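Local atomic coordinates of nucleoside hydrolase, putative (Trypanosoma brucei, PDB entry 3FZ0), a protein that belongs to the nucleoside hydrolase family and carries a bound calcium ion in an alpha/beta fold built round a mixed sheet. Residues A20-M24 with F245-F250. The protein carries 2 engineered substitutions. Numbering follows the deposited sequence.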
loop_
_atom_site.group_PDB
_atom_site.type_symbol
_atom_site.label_atom_id
_atom_site.label_comp_id
_atom_site.label_asym_id
_atom_site.label_seq_id
_atom_site.Cartn_x
_atom_site.Cartn_y
_atom_site.Cartn_z
ATOM N N ALA B 20 25.504 18.041 15.234
ATOM C CA ALA B 20 26.548 18.617 16.080
ATOM C C ALA B 20 26.277 20.091 16.362
ATOM O O ALA B 20 26.363 20.484 17.514
ATOM C CB ALA B 20 27.935 18.417 15.480
ATOM N N ILE B 21 25.964 20.890 15.330
ATOM C CA ILE B 21 25.608 22.308 15.513
ATOM C C ILE B 21 24.394 22.429 16.465
ATOM O O ILE B 21 24.365 23.298 17.339
ATOM C CB ILE B 21 25.261 23.028 14.155
ATOM C CG1 ILE B 21 26.461 22.995 13.196
ATOM C CG2 ILE B 21 24.749 24.494 14.403
ATOM C CD1 ILE B 21 27.720 23.684 13.711
ATOM N N ALA B 22 23.402 21.560 16.289
ATOM C CA ALA B 22 22.219 21.574 17.176
ATOM C C ALA B 22 22.569 21.312 18.658
ATOM O O ALA B 22 22.061 21.997 19.570
ATOM C CB ALA B 22 21.165 20.578 16.695
ATOM N N ILE B 23 23.429 20.316 18.894
ATOM C CA ILE B 23 23.832 19.983 20.266
ATOM C C ILE B 23 24.677 21.127 20.839
ATOM O O ILE B 23 24.530 21.477 22.008
ATOM C CB ILE B 23 24.548 18.593 20.344
ATOM C CG1 ILE B 23 23.568 17.481 19.919
ATOM C CG2 ILE B 23 25.075 18.333 21.735
ATOM C CD1 ILE B 23 24.203 16.182 19.438
ATOM N N MET B 24 25.517 21.720 20.001
ATOM C CA MET B 24 26.285 22.894 20.365
ATOM C C MET B 24 25.370 24.035 20.781
ATOM O O MET B 24 25.641 24.747 21.755
ATOM C CB MET B 24 27.228 23.321 19.231
ATOM C CG MET B 24 28.391 22.335 18.942
ATOM S SD MET B 24 29.469 22.855 17.565
ATOM C CE MET B 24 30.754 23.726 18.423
ATOM N N PHE B 245 36.669 23.783 15.101
ATOM C CA PHE B 245 35.890 22.565 15.037
ATOM C C PHE B 245 34.760 22.666 14.004
ATOM O O PHE B 245 34.580 21.746 13.217
ATOM C CB PHE B 245 35.361 22.197 16.442
ATOM C CG PHE B 245 34.483 20.966 16.474
ATOM C CD1 PHE B 245 35.021 19.722 16.750
ATOM C CD2 PHE B 245 33.110 21.061 16.269
ATOM C CE1 PHE B 245 34.203 18.581 16.806
ATOM C CE2 PHE B 245 32.283 19.925 16.320
ATOM C CZ PHE B 245 32.821 18.697 16.588
ATOM N N ILE B 246 34.003 23.767 14.015
ATOM C CA ILE B 246 32.939 23.969 13.041
ATOM C C ILE B 246 33.511 24.008 11.628
ATOM O O ILE B 246 32.991 23.342 10.752
ATOM C CB ILE B 246 32.015 25.207 13.370
ATOM C CG1 ILE B 246 31.290 24.978 14.719
ATOM C CG2 ILE B 246 31.009 25.513 12.185
ATOM C CD1 ILE B 246 30.496 26.165 15.213
ATOM N N GLU B 247 34.614 24.713 11.413
ATOM C CA GLU B 247 35.240 24.706 10.076
ATOM C C GLU B 247 35.585 23.293 9.593
ATOM O O GLU B 247 35.361 22.972 8.420
ATOM C CB GLU B 247 36.460 25.641 9.957
ATOM C CG GLU B 247 36.877 25.897 8.533
ATOM C CD GLU B 247 38.162 26.722 8.386
ATOM O OE1 GLU B 247 38.428 27.168 7.262
ATOM O OE2 GLU B 247 38.917 26.933 9.370
ATOM N N LYS B 248 36.113 22.461 10.486
ATOM C CA LYS B 248 36.500 21.103 10.121
ATOM C C LYS B 248 35.285 20.198 9.897
ATOM O O LYS B 248 35.278 19.356 8.999
ATOM C CB LYS B 248 37.415 20.503 11.192
ATOM C CG LYS B 248 38.877 20.966 11.150
ATOM C CD LYS B 248 39.582 20.375 12.355
ATOM C CE LYS B 248 40.958 20.901 12.542
ATOM N NZ LYS B 248 41.529 20.259 13.746
ATOM N N LEU B 249 34.262 20.383 10.730
ATOM C CA LEU B 249 33.024 19.610 10.650
ATOM C C LEU B 249 32.270 19.791 9.337
ATOM O O LEU B 249 31.700 18.839 8.824
ATOM C CB LEU B 249 32.122 20.018 11.790
ATOM C CG LEU B 249 30.814 19.299 11.958
ATOM C CD1 LEU B 249 31.009 17.840 12.420
ATOM C CD2 LEU B 249 30.010 20.105 12.948
ATOM N N PHE B 250 32.304 21.009 8.791
ATOM C CA PHE B 250 31.517 21.391 7.615
ATOM C C PHE B 250 32.333 21.372 6.319
ATOM O O PHE B 250 31.810 21.697 5.260
ATOM C CB PHE B 250 30.889 22.793 7.821
ATOM C CG PHE B 250 29.509 22.768 8.418
ATOM C CD1 PHE B 250 29.267 22.138 9.628
ATOM C CD2 PHE B 250 28.444 23.376 7.742
ATOM C CE1 PHE B 250 27.996 22.102 10.174
ATOM C CE2 PHE B 250 27.145 23.339 8.263
ATOM C CZ PHE B 250 26.921 22.700 9.504
#
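I21 reaches across to three residues of 245-250, and its CG1 and CD1 form the tight part of the contact. Its CG1 lies 3.5 Å from F250 CE1, and the two side chains cross at about a right angle. Chi1 (-61°) sets CG1 beside the backbone N, anti to the carbonyl carbon, and the chi2 turn carries I21 CD1 to 3.9 Å from I246 CG1 and, less closely, to L249 CD2. Next to it, A20 CB touches L249 CD2 at 3.7 Å; L249 CD2 also lies in plane at the edge of the F250 ring. M24 also packs on I246: its chain, extended as far as SD, bends at chi3 (94°), bringing CE to 3.9 Å from I246 CG1. The M24-F245 side is looser: M24 CE stays 4.2 Å from F245 CD2, and the Met-aromatic contact is oblique, with M24 SD 5.3 Å from the F245 ring centroid. On the far side of 245-250, E247 and K248 are partly exposed and pair elsewhere, E247 with R227 and K248 with E244. The segment axes run nearly antiparallel (158°) but 12.0 Å apart, so side chains alone span the gap between helices 17-27 and 241-249. Helices 46-60 and 345-356 also pack against this layer, whose A20 side chain is about 9 Å from the calcium ion. All seven touching residues are buried and no hydrogen bond crosses, implying cohesion through non-directional apolar contacts.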